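Local coordinates for protein multicopper oxidase (Aquifex aeolicus, PDB 6TTD) that probably oxidises metal ions and, as an evolved variant, laccase-type substrates, passing the electrons through its coppers to dioxygen, at residues G448-M453 with C509-H514; S104-N109 with G139-Y144; L263-G268 with D314-Y319; E73-K78 with K208-S213. All coordinates share one frame; numbering follows the deposited sequence.

Interaction 1 of 4, residues G448-M453 with C509-H514. With CU (copper (II) ion), chain C; CU (copper (II) ion), chain F.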
loop_
_atom_site.group_PDB
_atom_site.type_symbol
_atom_site.label_atom_id
_atom_site.label_comp_id
_atom_site.label_asym_id
_atom_site.label_seq_id
_atom_site.Cartn_x
_atom_site.Cartn_y
_atom_site.Cartn_z
ATOM N N GLY A 448 -11.724 11.967 15.898
ATOM C CA GLY A 448 -10.638 12.921 15.977
ATOM C C GLY A 448 -9.331 12.437 15.413
ATOM O O GLY A 448 -8.290 13.048 15.673
ATOM N N THR A 449 -9.336 11.347 14.657
ATOM C CA THR A 449 -8.101 10.882 14.075
ATOM C C THR A 449 -8.386 10.484 12.631
ATOM O O THR A 449 -9.517 10.144 12.300
ATOM C CB THR A 449 -7.508 9.735 14.854
ATOM O OG1 THR A 449 -6.295 9.361 14.200
ATOM C CG2 THR A 449 -8.463 8.543 14.857
ATOM N N TYR A 450 -7.367 10.539 11.774
ATOM C CA TYR A 450 -7.590 10.184 10.379
ATOM C C TYR A 450 -7.762 8.673 10.221
ATOM O O TYR A 450 -7.332 7.874 11.083
ATOM C CB TYR A 450 -6.426 10.659 9.536
ATOM C CG TYR A 450 -5.266 9.643 9.393
ATOM C CD1 TYR A 450 -5.055 8.986 8.201
ATOM C CD2 TYR A 450 -4.371 9.405 10.439
ATOM C CE1 TYR A 450 -4.008 8.098 8.022
ATOM C CE2 TYR A 450 -3.290 8.543 10.280
ATOM C CZ TYR A 450 -3.127 7.884 9.050
ATOM O OH TYR A 450 -2.091 7.007 8.791
ATOM N N HIS A 451 -8.435 8.271 9.096
ATOM C CA HIS A 451 -8.546 6.850 8.765
ATOM C C HIS A 451 -8.269 6.699 7.276
ATOM O O HIS A 451 -8.974 7.314 6.459
ATOM C CB HIS A 451 -9.942 6.277 9.105
ATOM C CG HIS A 451 -10.329 6.449 10.544
ATOM N ND1 HIS A 451 -9.903 5.587 11.527
ATOM C CD2 HIS A 451 -11.034 7.420 11.172
ATOM C CE1 HIS A 451 -10.345 6.005 12.702
ATOM N NE2 HIS A 451 -11.015 7.134 12.522
ATOM N N PRO A 452 -7.261 5.911 6.882
ATOM C CA PRO A 452 -7.062 5.660 5.447
ATOM C C PRO A 452 -7.955 4.519 5.011
ATOM O O PRO A 452 -7.669 3.362 5.362
ATOM C CB PRO A 452 -5.564 5.337 5.352
ATOM C CG PRO A 452 -5.184 4.719 6.732
ATOM C CD PRO A 452 -6.222 5.279 7.744
ATOM N N MET A 453 -9.106 4.853 4.375
ATOM C CA MET A 453 -10.163 3.874 4.089
ATOM C C MET A 453 -9.905 3.194 2.744
ATOM O O MET A 453 -9.760 3.861 1.707
ATOM C CB MET A 453 -11.569 4.498 4.089
ATOM C CG MET A 453 -11.924 5.069 5.443
ATOM S SD MET A 453 -11.850 3.869 6.815
ATOM C CE MET A 453 -13.211 2.773 6.388
ATOM N N CYS A 509 -10.540 0.238 7.414
ATOM C CA CYS A 509 -9.454 1.173 7.669
ATOM C C CYS A 509 -8.113 0.463 7.509
ATOM O O CYS A 509 -7.953 -0.713 7.896
ATOM C CB CYS A 509 -9.592 1.774 9.075
ATOM S SG CYS A 509 -8.318 2.928 9.420
ATOM N N HIS A 510 -7.135 1.173 6.927
ATOM C CA HIS A 510 -5.823 0.566 6.763
ATOM C C HIS A 510 -4.825 0.996 7.829
ATOM O O HIS A 510 -3.633 0.725 7.694
ATOM C CB HIS A 510 -5.280 0.851 5.372
ATOM C CG HIS A 510 -4.394 -0.242 4.866
ATOM N ND1 HIS A 510 -3.114 -0.429 5.341
ATOM C CD2 HIS A 510 -4.599 -1.208 3.928
ATOM C CE1 HIS A 510 -2.559 -1.452 4.695
ATOM N NE2 HIS A 510 -3.430 -1.931 3.830
ATOM N N ILE A 511 -5.276 1.641 8.905
ATOM C CA ILE A 511 -4.477 1.611 10.116
ATOM C C ILE A 511 -4.643 0.192 10.682
ATOM O O ILE A 511 -5.758 -0.233 11.042
ATOM C CB ILE A 511 -4.900 2.716 11.093
ATOM C CG1 ILE A 511 -4.541 4.100 10.453
ATOM C CG2 ILE A 511 -4.177 2.537 12.480
ATOM C CD1 ILE A 511 -5.181 5.273 11.148
ATOM N N LEU A 512 -3.550 -0.584 10.673
ATOM C CA LEU A 512 -3.685 -2.027 10.908
ATOM C C LEU A 512 -4.215 -2.367 12.329
ATOM O O LEU A 512 -4.962 -3.345 12.489
ATOM C CB LEU A 512 -2.352 -2.723 10.642
ATOM C CG LEU A 512 -1.819 -2.583 9.216
ATOM C CD1 LEU A 512 -0.543 -3.479 9.033
ATOM C CD2 LEU A 512 -2.846 -2.874 8.149
ATOM N N GLU A 513 -3.885 -1.569 13.356
ATOM C CA GLU A 513 -4.519 -1.777 14.672
ATOM C C GLU A 513 -6.028 -1.485 14.640
ATOM O O GLU A 513 -6.804 -2.160 15.343
ATOM C CB GLU A 513 -3.851 -0.907 15.728
ATOM C CG GLU A 513 -2.402 -1.371 16.151
ATOM C CD GLU A 513 -1.375 -1.239 15.026
ATOM O OE1 GLU A 513 -1.437 -0.239 14.250
ATOM O OE2 GLU A 513 -0.501 -2.136 14.893
ATOM N N HIS A 514 -6.478 -0.495 13.832
ATOM C CA HIS A 514 -7.918 -0.288 13.681
ATOM C C HIS A 514 -8.547 -1.478 12.992
ATOM O O HIS A 514 -9.578 -1.989 13.429
ATOM C CB HIS A 514 -8.207 0.973 12.867
ATOM C CG HIS A 514 -7.755 2.219 13.556
ATOM N ND1 HIS A 514 -7.976 3.485 13.048
ATOM C CD2 HIS A 514 -7.083 2.389 14.720
ATOM C CE1 HIS A 514 -7.464 4.379 13.876
ATOM N NE2 HIS A 514 -6.920 3.742 14.897
HETATM CU CU CU C . -8.809 3.899 11.300
HETATM CU CU CU F . -3.262 -3.615 2.438
#
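The type 1 copper site of the C-terminal cupredoxin domain closes where His451 meets Cys509 and His514. ND1 of His451 and ND1 of His514 each bind the copper at 2.0 Å, and SG of Cys509 completes the trio at 2.2 Å. The soft thiolate and two imidazoles are the usual ligands of a blue copper. The two ND1 atoms are not hydrogen-bonded to each other; both bind the metal. Both SG and His514 ND1 meet the His451 ring at its edge, and the rings themselves meet rim to rim with planes at 49°. Their far nitrogens are fixed by Thr447 OG1 for His451 and the carbonyl of His223 for His514. Cys509 SG stands anti to its own backbone N (chi1 -179°), where Ile511 N donates to Cys509 SG at 3.3 Å and helps fix the sulfur's position. Next in sequence, His510 binds a copper of the trinuclear cluster through NE2, alongside His120 and His159, so the chain itself links the two centres, as in the family's electron path. The His510 N-H, donated to Pro452 O at 2.7 Å, pins that link to strand 451-455. Ile511 fills the apolar side: its CD1 lies over one face of the Tyr450 ring, its CG2 over the centre of the His514 ring, and its CG1 presses tightly on Pro452 CD at 3.4 Å.

Interaction 2 of 4, residues S104-N109 with G139-Y144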
loop_
_atom_site.group_PDB
_atom_site.type_symbol
_atom_site.label_atom_id
_atom_site.label_comp_id
_atom_site.label_asym_id
_atom_site.label_seq_id
_atom_site.Cartn_x
_atom_site.Cartn_y
_atom_site.Cartn_z
ATOM N N SER A 104 -1.206 -17.785 -10.342
ATOM C CA SER A 104 -1.425 -19.102 -9.746
ATOM C C SER A 104 -0.506 -19.226 -8.525
ATOM O O SER A 104 0.714 -19.339 -8.672
ATOM C CB SER A 104 -1.159 -20.201 -10.784
ATOM O OG SER A 104 -1.562 -21.470 -10.271
ATOM N N ALA A 105 -1.077 -19.225 -7.319
ATOM C CA ALA A 105 -0.286 -19.111 -6.103
ATOM C C ALA A 105 -0.756 -20.087 -5.043
ATOM O O ALA A 105 -1.950 -20.397 -4.937
ATOM C CB ALA A 105 -0.382 -17.694 -5.527
ATOM N N ASP A 106 0.191 -20.574 -4.257
ATOM C CA ASP A 106 -0.089 -21.309 -3.026
ATOM C C ASP A 106 0.565 -20.583 -1.884
ATOM O O ASP A 106 1.733 -20.198 -1.983
ATOM C CB ASP A 106 0.490 -22.737 -3.028
ATOM C CG ASP A 106 -0.421 -23.757 -3.717
ATOM O OD1 ASP A 106 -1.508 -23.405 -4.247
ATOM O OD2 ASP A 106 -0.045 -24.942 -3.716
ATOM N N PHE A 107 -0.151 -20.430 -0.787
ATOM C CA PHE A 107 0.430 -19.859 0.412
ATOM C C PHE A 107 0.744 -20.988 1.401
ATOM O O PHE A 107 -0.169 -21.722 1.806
ATOM C CB PHE A 107 -0.543 -18.864 1.029
ATOM C CG PHE A 107 -0.194 -18.520 2.409
ATOM C CD1 PHE A 107 1.119 -18.148 2.736
ATOM C CD2 PHE A 107 -1.126 -18.665 3.430
ATOM C CE1 PHE A 107 1.454 -17.834 4.082
ATOM C CE2 PHE A 107 -0.798 -18.358 4.751
ATOM C CZ PHE A 107 0.498 -17.944 5.082
ATOM N N VAL A 108 2.014 -21.138 1.791
ATOM C CA VAL A 108 2.396 -22.138 2.797
ATOM C C VAL A 108 2.600 -21.420 4.124
ATOM O O VAL A 108 3.501 -20.589 4.255
ATOM C CB VAL A 108 3.632 -22.937 2.368
ATOM C CG1 VAL A 108 4.079 -24.006 3.488
ATOM C CG2 VAL A 108 3.329 -23.606 1.037
ATOM N N ASN A 109 1.759 -21.730 5.114
ATOM C CA ASN A 109 1.720 -20.969 6.362
ATOM C C ASN A 109 2.614 -21.627 7.398
ATOM O O ASN A 109 2.193 -22.592 8.029
ATOM C CB ASN A 109 0.294 -20.926 6.891
ATOM C CG ASN A 109 0.177 -20.020 8.102
ATOM O OD1 ASN A 109 1.133 -19.324 8.421
ATOM N ND2 ASN A 109 -0.987 -19.977 8.745
ATOM N N GLY A 139 0.839 -24.211 9.669
ATOM C CA GLY A 139 1.313 -25.458 9.117
ATOM C C GLY A 139 0.604 -25.877 7.856
ATOM O O GLY A 139 1.138 -26.709 7.117
ATOM N N GLU A 140 -0.539 -25.261 7.538
ATOM C CA GLU A 140 -1.307 -25.610 6.352
ATOM C C GLU A 140 -1.014 -24.693 5.169
ATOM O O GLU A 140 -0.362 -23.645 5.283
ATOM C CB GLU A 140 -2.794 -25.554 6.644
ATOM C CG GLU A 140 -3.253 -26.591 7.630
ATOM C CD GLU A 140 -4.755 -26.487 7.848
ATOM O OE1 GLU A 140 -5.381 -25.475 7.408
ATOM O OE2 GLU A 140 -5.308 -27.403 8.479
ATOM N N THR A 141 -1.627 -25.054 4.038
ATOM C CA THR A 141 -1.469 -24.383 2.758
ATOM C C THR A 141 -2.810 -23.906 2.228
ATOM O O THR A 141 -3.835 -24.581 2.406
ATOM C CB THR A 141 -0.857 -25.348 1.750
ATOM O OG1 THR A 141 0.510 -25.585 2.127
ATOM C CG2 THR A 141 -0.866 -24.739 0.348
ATOM N N TYR A 142 -2.820 -22.736 1.591
ATOM C CA TYR A 142 -4.005 -22.314 0.874
ATOM C C TYR A 142 -3.669 -22.222 -0.606
ATOM O O TYR A 142 -2.745 -21.493 -1.005
ATOM C CB TYR A 142 -4.552 -20.988 1.382
ATOM C CG TYR A 142 -5.890 -20.619 0.716
ATOM C CD1 TYR A 142 -7.073 -21.273 1.078
ATOM C CD2 TYR A 142 -5.955 -19.666 -0.306
ATOM C CE1 TYR A 142 -8.260 -20.950 0.478
ATOM C CE2 TYR A 142 -7.169 -19.305 -0.901
ATOM C CZ TYR A 142 -8.311 -19.946 -0.506
ATOM O OH TYR A 142 -9.504 -19.615 -1.104
ATOM N N SER A 143 -4.432 -22.943 -1.426
ATOM C CA SER A 143 -4.233 -22.919 -2.860
ATOM C C SER A 143 -5.205 -21.888 -3.426
ATOM O O SER A 143 -6.429 -22.058 -3.319
ATOM C CB SER A 143 -4.424 -24.326 -3.431
ATOM O OG SER A 143 -4.143 -24.319 -4.820
ATOM N N TYR A 144 -4.667 -20.762 -3.929
ATOM C CA TYR A 144 -5.509 -19.700 -4.494
ATOM C C TYR A 144 -6.067 -20.138 -5.837
ATOM O O TYR A 144 -5.289 -20.454 -6.739
ATOM C CB TYR A 144 -4.733 -18.370 -4.678
ATOM C CG TYR A 144 -4.333 -17.716 -3.384
ATOM C CD1 TYR A 144 -3.234 -18.199 -2.643
ATOM C CD2 TYR A 144 -5.050 -16.602 -2.881
ATOM C CE1 TYR A 144 -2.867 -17.582 -1.424
ATOM C CE2 TYR A 144 -4.697 -15.987 -1.673
ATOM C CZ TYR A 144 -3.612 -16.485 -0.947
ATOM O OH TYR A 144 -3.247 -15.901 0.254
HETATM O O HOH W 1 -3.780 -17.983 -7.678
#
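Phe107 and Tyr142 form a hydrogen-bonded antiparallel pair in the first cupredoxin domain of the multicopper oxidase: each N-H reaches the other's carbonyl oxygen, with 2.8 Å both from Phe107 N to Tyr142 O and from Tyr142 N to Phe107 O. Further along, Tyr144 N donates to Ala105 O at 2.9 Å and Asn109 N to Glu140 O at the same length. Gly139 N then closes the end on Asn109 O at 2.7 Å; its phi of 93° suits glycine. A water accepts the N-H of Ala105 and can donate to Tyr144 O, bridging the two. On the face of Asp106 and Val108, a doubtful bond runs from Ser143 OG to Asp106 OD1, an oxygen that also pairs with Arg62 in a salt bridge; Val108 CG2 packs on Thr141 OG1. The other face holds the aromatics. With CG of Tyr144 beside its backbone N (chi1 -68°), the ring turns its edge to strand 105-109, CE1 touching Phe107 CB at 3.6 Å, while Tyr142 CD2 sits over the centre of its face. Tyrosine suits both places because its polar end can bond beyond the sheet: Tyr144 OH to Ile117 O, Tyr142 OH to Lys127 O. The buried amide of Asn109 is likewise satisfied, OD1 by Ser111 OG and ND2 by Glu113 O. Strand 102-110 thus lies between 141-143 and the parallel strand 63-72, and strand 117-120 packs against Ala105 and Phe107 through Trp119 and Ile117.

Interaction 3 of 4, residues L263-G268 with D314-Y319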
loop_
_atom_site.group_PDB
_atom_site.type_symbol
_atom_site.label_atom_id
_atom_site.label_comp_id
_atom_site.label_asym_id
_atom_site.label_seq_id
_atom_site.Cartn_x
_atom_site.Cartn_y
_atom_site.Cartn_z
ATOM N N LEU A 263 6.178 13.704 2.646
ATOM C CA LEU A 263 7.551 13.594 2.167
ATOM C C LEU A 263 7.905 14.695 1.187
ATOM O O LEU A 263 7.138 14.984 0.250
ATOM C CB LEU A 263 7.782 12.247 1.468
ATOM C CG LEU A 263 7.560 10.999 2.353
ATOM C CD1 LEU A 263 7.523 9.725 1.433
ATOM C CD2 LEU A 263 8.640 10.929 3.430
ATOM N N ALA A 264 9.103 15.254 1.368
ATOM C CA ALA A 264 9.684 16.231 0.445
ATOM C C ALA A 264 11.133 15.837 0.205
ATOM O O ALA A 264 11.727 15.074 0.985
ATOM C CB ALA A 264 9.602 17.671 1.002
ATOM N N LEU A 265 11.721 16.425 -0.846
ATOM C CA LEU A 265 13.142 16.244 -1.160
ATOM C C LEU A 265 13.860 17.558 -0.911
ATOM O O LEU A 265 13.616 18.538 -1.635
ATOM C CB LEU A 265 13.356 15.793 -2.606
ATOM C CG LEU A 265 12.800 14.400 -2.871
ATOM C CD1 LEU A 265 12.548 14.223 -4.396
ATOM C CD2 LEU A 265 13.779 13.360 -2.331
ATOM N N LEU A 266 14.777 17.563 0.067
ATOM C CA LEU A 266 15.420 18.792 0.498
ATOM C C LEU A 266 16.832 18.864 -0.070
ATOM O O LEU A 266 17.667 17.994 0.190
ATOM C CB LEU A 266 15.434 18.870 2.022
ATOM C CG LEU A 266 14.007 18.921 2.565
ATOM C CD1 LEU A 266 13.963 19.159 4.112
ATOM C CD2 LEU A 266 13.212 19.989 1.841
ATOM N N ARG A 267 17.088 19.928 -0.819
ATOM C CA ARG A 267 18.402 20.257 -1.355
ATOM C C ARG A 267 18.822 21.459 -0.521
ATOM O O ARG A 267 18.428 22.588 -0.773
ATOM C CB ARG A 267 18.317 20.553 -2.832
ATOM C CG ARG A 267 19.632 20.726 -3.453
ATOM C CD ARG A 267 19.489 20.757 -4.982
ATOM N NE ARG A 267 20.697 21.353 -5.537
ATOM C CZ ARG A 267 20.751 22.531 -6.142
ATOM N NH1 ARG A 267 19.628 23.234 -6.320
ATOM N NH2 ARG A 267 21.935 22.990 -6.573
ATOM N N GLY A 268 19.534 21.185 0.539
ATOM C CA GLY A 268 19.708 22.178 1.570
ATOM C C GLY A 268 18.395 22.411 2.277
ATOM O O GLY A 268 17.721 21.473 2.709
ATOM N N ASP A 314 25.895 17.037 -4.161
ATOM C CA ASP A 314 24.756 17.341 -3.296
ATOM C C ASP A 314 24.285 16.089 -2.533
ATOM O O ASP A 314 24.314 14.961 -3.038
ATOM C CB ASP A 314 23.569 17.857 -4.101
ATOM C CG ASP A 314 23.757 19.281 -4.545
ATOM O OD1 ASP A 314 24.770 19.868 -4.140
ATOM O OD2 ASP A 314 22.916 19.788 -5.327
ATOM N N VAL A 315 23.818 16.317 -1.307
ATOM C CA VAL A 315 23.075 15.358 -0.508
ATOM C C VAL A 315 21.643 15.839 -0.461
ATOM O O VAL A 315 21.375 16.983 -0.059
ATOM C CB VAL A 315 23.658 15.249 0.903
ATOM C CG1 VAL A 315 22.844 14.230 1.729
ATOM C CG2 VAL A 315 25.147 14.859 0.771
ATOM N N ILE A 316 20.730 15.018 -0.947
ATOM C CA ILE A 316 19.324 15.396 -1.019
ATOM C C ILE A 316 18.600 14.553 0.009
ATOM O O ILE A 316 18.722 13.322 -0.016
ATOM C CB ILE A 316 18.757 15.189 -2.431
ATOM C CG1 ILE A 316 19.397 16.191 -3.378
ATOM C CG2 ILE A 316 17.276 15.440 -2.460
ATOM C CD1 ILE A 316 19.667 15.582 -4.632
ATOM N N LYS A 317 17.873 15.205 0.930
ATOM C CA LYS A 317 17.178 14.489 1.988
ATOM C C LYS A 317 15.755 14.165 1.550
ATOM O O LYS A 317 15.007 15.050 1.098
ATOM C CB LYS A 317 17.109 15.284 3.300
ATOM C CG LYS A 317 18.417 15.704 3.924
ATOM C CD LYS A 317 18.053 16.420 5.219
ATOM C CE LYS A 317 19.266 17.018 5.901
ATOM N NZ LYS A 317 20.375 16.021 5.751
ATOM N N LEU A 318 15.393 12.890 1.626
ATOM C CA LEU A 318 13.977 12.534 1.642
ATOM C C LEU A 318 13.489 12.796 3.059
ATOM O O LEU A 318 13.879 12.092 3.997
ATOM C CB LEU A 318 13.778 11.084 1.236
ATOM C CG LEU A 318 12.297 10.732 1.255
ATOM C CD1 LEU A 318 11.555 11.484 0.127
ATOM C CD2 LEU A 318 12.228 9.227 1.026
ATOM N N TYR A 319 12.694 13.832 3.241
ATOM C CA TYR A 319 12.457 14.355 4.576
ATOM C C TYR A 319 10.973 14.273 4.894
ATOM O O TYR A 319 10.140 14.555 4.025
ATOM C CB TYR A 319 12.941 15.810 4.660
ATOM C CG TYR A 319 13.007 16.346 6.054
ATOM C CD1 TYR A 319 14.075 16.028 6.897
ATOM C CD2 TYR A 319 12.015 17.207 6.532
ATOM C CE1 TYR A 319 14.145 16.541 8.203
ATOM C CE2 TYR A 319 12.068 17.720 7.828
ATOM C CZ TYR A 319 13.128 17.381 8.650
ATOM O OH TYR A 319 13.149 17.886 9.924
HETATM O O HOH W 2 20.263 18.587 2.128
HETATM O O HOH W 3 24.570 22.681 -4.627
#
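Strands 263-267 and 315-319 run antiparallel at 160°, with Ala264 facing Tyr319 and Leu266 facing Lys317 as hydrogen-bonded pairs. This is sheet pairing within the second cupredoxin domain. Leu266 N to Lys317 O spans 2.7 Å, and Tyr319 N to Ala264 O 2.8 Å; the return bonds complete each pair. Side chains alternate between two faces. On one, Leu265, Leu318 and Ile316 are buried: CD2 of Leu265 meets CD1 of Leu318 at 3.8 Å, and CG2 of Ile316 rests on CB of Leu265. Branched aliphatic residues suit this side, where Met272 and Phe274 of strand 270-279 also pack on Leu265. The other face mixes apolar Ala264 and Leu266 with Lys317 and Tyr319, which have polar ends. Leu266, its CG held beside the backbone N (chi1 -63°), pushes CD1 against CB of Tyr319 at 3.5 Å. The tyrosine ring carries its hydroxyl onward to Glu360 OE2. Where the strands separate near Gly268, whose positive phi favours glycine, a water bridges Gly268 N, Leu266 O and Val315 O. Arg267 closes this end. Its chain is extended from CG to NE, long enough to reach the carboxylate of Asp314, which also accepts Ser311 N at OD2. A second water receives a proton only weakly from Arg267 NH2 but gives one to Asp314 OD1. In the salt bridge itself, Arg267 NE meets Asp314 OD2 at 2.7 Å, nearly straight at 174°, approaching on the syn side but lying out of the carboxylate plane.

Interaction 4 of 4, residues E73-K78 with K208-S213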
loop_
_atom_site.group_PDB
_atom_site.type_symbol
_atom_site.label_atom_id
_atom_site.label_comp_id
_atom_site.label_asym_id
_atom_site.label_seq_id
_atom_site.Cartn_x
_atom_site.Cartn_y
_atom_site.Cartn_z
ATOM N N GLU A 73 19.790 -9.522 9.885
ATOM C CA GLU A 73 20.584 -8.422 10.416
ATOM C C GLU A 73 19.976 -7.145 9.886
ATOM O O GLU A 73 20.186 -6.802 8.717
ATOM C CB GLU A 73 22.044 -8.506 10.019
ATOM C CG GLU A 73 22.810 -7.248 10.530
ATOM C CD GLU A 73 24.312 -7.302 10.213
ATOM O OE1 GLU A 73 24.676 -7.806 9.137
ATOM O OE2 GLU A 73 25.128 -6.883 11.060
ATOM N N VAL A 74 19.200 -6.459 10.735
ATOM C CA VAL A 74 18.546 -5.204 10.357
ATOM C C VAL A 74 19.328 -4.026 10.927
ATOM O O VAL A 74 19.688 -3.101 10.194
ATOM C CB VAL A 74 17.077 -5.166 10.836
ATOM C CG1 VAL A 74 16.420 -3.814 10.481
ATOM C CG2 VAL A 74 16.301 -6.346 10.235
ATOM N N ILE A 75 19.534 -4.029 12.240
ATOM C CA ILE A 75 20.457 -3.106 12.900
ATOM C C ILE A 75 21.853 -3.695 12.793
ATOM O O ILE A 75 22.046 -4.864 13.157
ATOM C CB ILE A 75 20.083 -2.897 14.383
ATOM C CG1 ILE A 75 18.593 -2.515 14.614
ATOM C CG2 ILE A 75 21.019 -1.889 15.038
ATOM C CD1 ILE A 75 18.038 -1.446 13.748
ATOM N N PRO A 76 22.826 -2.949 12.287
ATOM C CA PRO A 76 24.154 -3.533 12.047
ATOM C C PRO A 76 24.692 -4.190 13.305
ATOM O O PRO A 76 24.698 -3.588 14.387
ATOM C CB PRO A 76 24.984 -2.319 11.639
ATOM C CG PRO A 76 23.956 -1.394 11.003
ATOM C CD PRO A 76 22.743 -1.544 11.872
ATOM N N GLY A 77 25.141 -5.432 13.173
ATOM C CA GLY A 77 25.783 -6.138 14.277
ATOM C C GLY A 77 24.861 -6.780 15.274
ATOM O O GLY A 77 25.348 -7.329 16.271
ATOM N N LYS A 78 23.544 -6.704 15.070
ATOM C CA LYS A 78 22.571 -7.330 15.946
ATOM C C LYS A 78 21.712 -8.274 15.136
ATOM O O LYS A 78 21.538 -8.088 13.930
ATOM C CB LYS A 78 21.652 -6.298 16.593
ATOM C CG LYS A 78 22.394 -5.262 17.375
ATOM C CD LYS A 78 21.428 -4.296 17.992
ATOM C CE LYS A 78 22.162 -3.282 18.864
ATOM N NZ LYS A 78 21.243 -2.386 19.600
ATOM N N LYS A 208 9.667 1.112 12.923
ATOM C CA LYS A 208 9.728 -0.004 13.873
ATOM C C LYS A 208 10.486 0.469 15.102
ATOM O O LYS A 208 11.122 1.536 15.093
ATOM C CB LYS A 208 10.419 -1.256 13.292
ATOM C CG LYS A 208 9.777 -1.744 12.023
ATOM C CD LYS A 208 10.247 -3.196 11.611
ATOM C CE LYS A 208 9.739 -3.607 10.176
ATOM N NZ LYS A 208 8.217 -3.785 10.077
ATOM N N THR A 209 10.393 -0.320 16.181
ATOM C CA THR A 209 11.089 -0.062 17.430
ATOM C C THR A 209 11.854 -1.326 17.798
ATOM O O THR A 209 11.317 -2.432 17.699
ATOM C CB THR A 209 10.081 0.342 18.530
ATOM O OG1 THR A 209 9.400 1.529 18.134
ATOM C CG2 THR A 209 10.748 0.572 19.885
ATOM N N PHE A 210 13.123 -1.179 18.144
ATOM C CA PHE A 210 13.997 -2.307 18.438
ATOM C C PHE A 210 14.432 -2.221 19.883
ATOM O O PHE A 210 14.684 -1.134 20.372
ATOM C CB PHE A 210 15.237 -2.270 17.588
ATOM C CG PHE A 210 14.960 -2.352 16.136
ATOM C CD1 PHE A 210 15.060 -3.555 15.480
ATOM C CD2 PHE A 210 14.555 -1.242 15.444
ATOM C CE1 PHE A 210 14.806 -3.651 14.166
ATOM C CE2 PHE A 210 14.306 -1.332 14.093
ATOM C CZ PHE A 210 14.409 -2.542 13.465
ATOM N N ASP A 211 14.561 -3.320 20.579
ATOM C CA ASP A 211 15.223 -3.110 21.853
ATOM C C ASP A 211 16.741 -3.237 21.672
ATOM O O ASP A 211 17.272 -3.225 20.551
ATOM C CB ASP A 211 14.634 -3.999 22.927
ATOM C CG ASP A 211 14.884 -5.383 22.677
ATOM O OD1 ASP A 211 15.962 -5.727 22.128
ATOM O OD2 ASP A 211 13.970 -6.145 23.025
ATOM N N SER A 212 17.440 -3.326 22.807
ATOM C CA SER A 212 18.901 -3.343 22.856
ATOM C C SER A 212 19.489 -4.482 22.078
ATOM O O SER A 212 20.478 -4.303 21.360
ATOM C CB SER A 212 19.363 -3.553 24.293
ATOM O OG SER A 212 19.660 -2.311 24.800
ATOM N N SER A 213 18.899 -5.657 22.212
ATOM C CA SER A 213 19.408 -6.850 21.573
ATOM C C SER A 213 19.105 -6.917 20.090
ATOM O O SER A 213 19.534 -7.887 19.457
ATOM C CB SER A 213 18.769 -8.067 22.189
ATOM O OG SER A 213 17.384 -8.055 21.855
HETATM O O HOH W 4 18.744 -2.100 18.784
#
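Lys78 reaches across from its turn to the backbone of Ser212 and Ser213. Its CB lies 3.9 Å from Ser213 O. Beyond CG the chain is fully extended, so it runs along the opposite loop: CD passes 3.5 Å from Ser212 O, CE comes nearer still, and NZ donates to that same oxygen at 2.7 Å, tilted 29° from the carbonyl plane. NZ also gives a proton to a water that donates in turn to Asp211 O. A long, flexible amine suits this place, because it can satisfy carbonyls at this partly exposed surface. Beside it the contact is apolar. Ile75 CD1 stands over the centre of the Phe210 ring, 3.6 Å from its centroid and almost on the normal, a clear CH-pi contact, and Val74 CG1 touches Phe210 CZ at 3.8 Å. In loop 73-78, Glu73 OE2 accepts Gly77 N, and Lys78 N donates to Ile75 O across the turn; Gly77 fits the positive-phi position. Ile75 to Lys78 is a type II beta turn, part of the hairpin connection between strands 63-72 and 80-87, here packed on a loop of the second domain.

Starting at the N terminus, residues 73-78 open interaction 4, which closes only at 208-213, tying a hairpin loop of the first domain to a loop of the second. Within that long span lies all of interaction 2, closed by 139-144, a strand pairing in the first domain. Interactions 3 and 1 then follow in series, none crossing another: interaction 3 joins two strands of the second domain, and interaction 1 brings together the ends of a 55-residue span in the third, at the copper sites. Interactions 2 and 3 lie on opposite sides of the chain's centre, their centres 42 Å apart, whereas interactions 1 and 4 approach to about 9 Å at their nearest atoms.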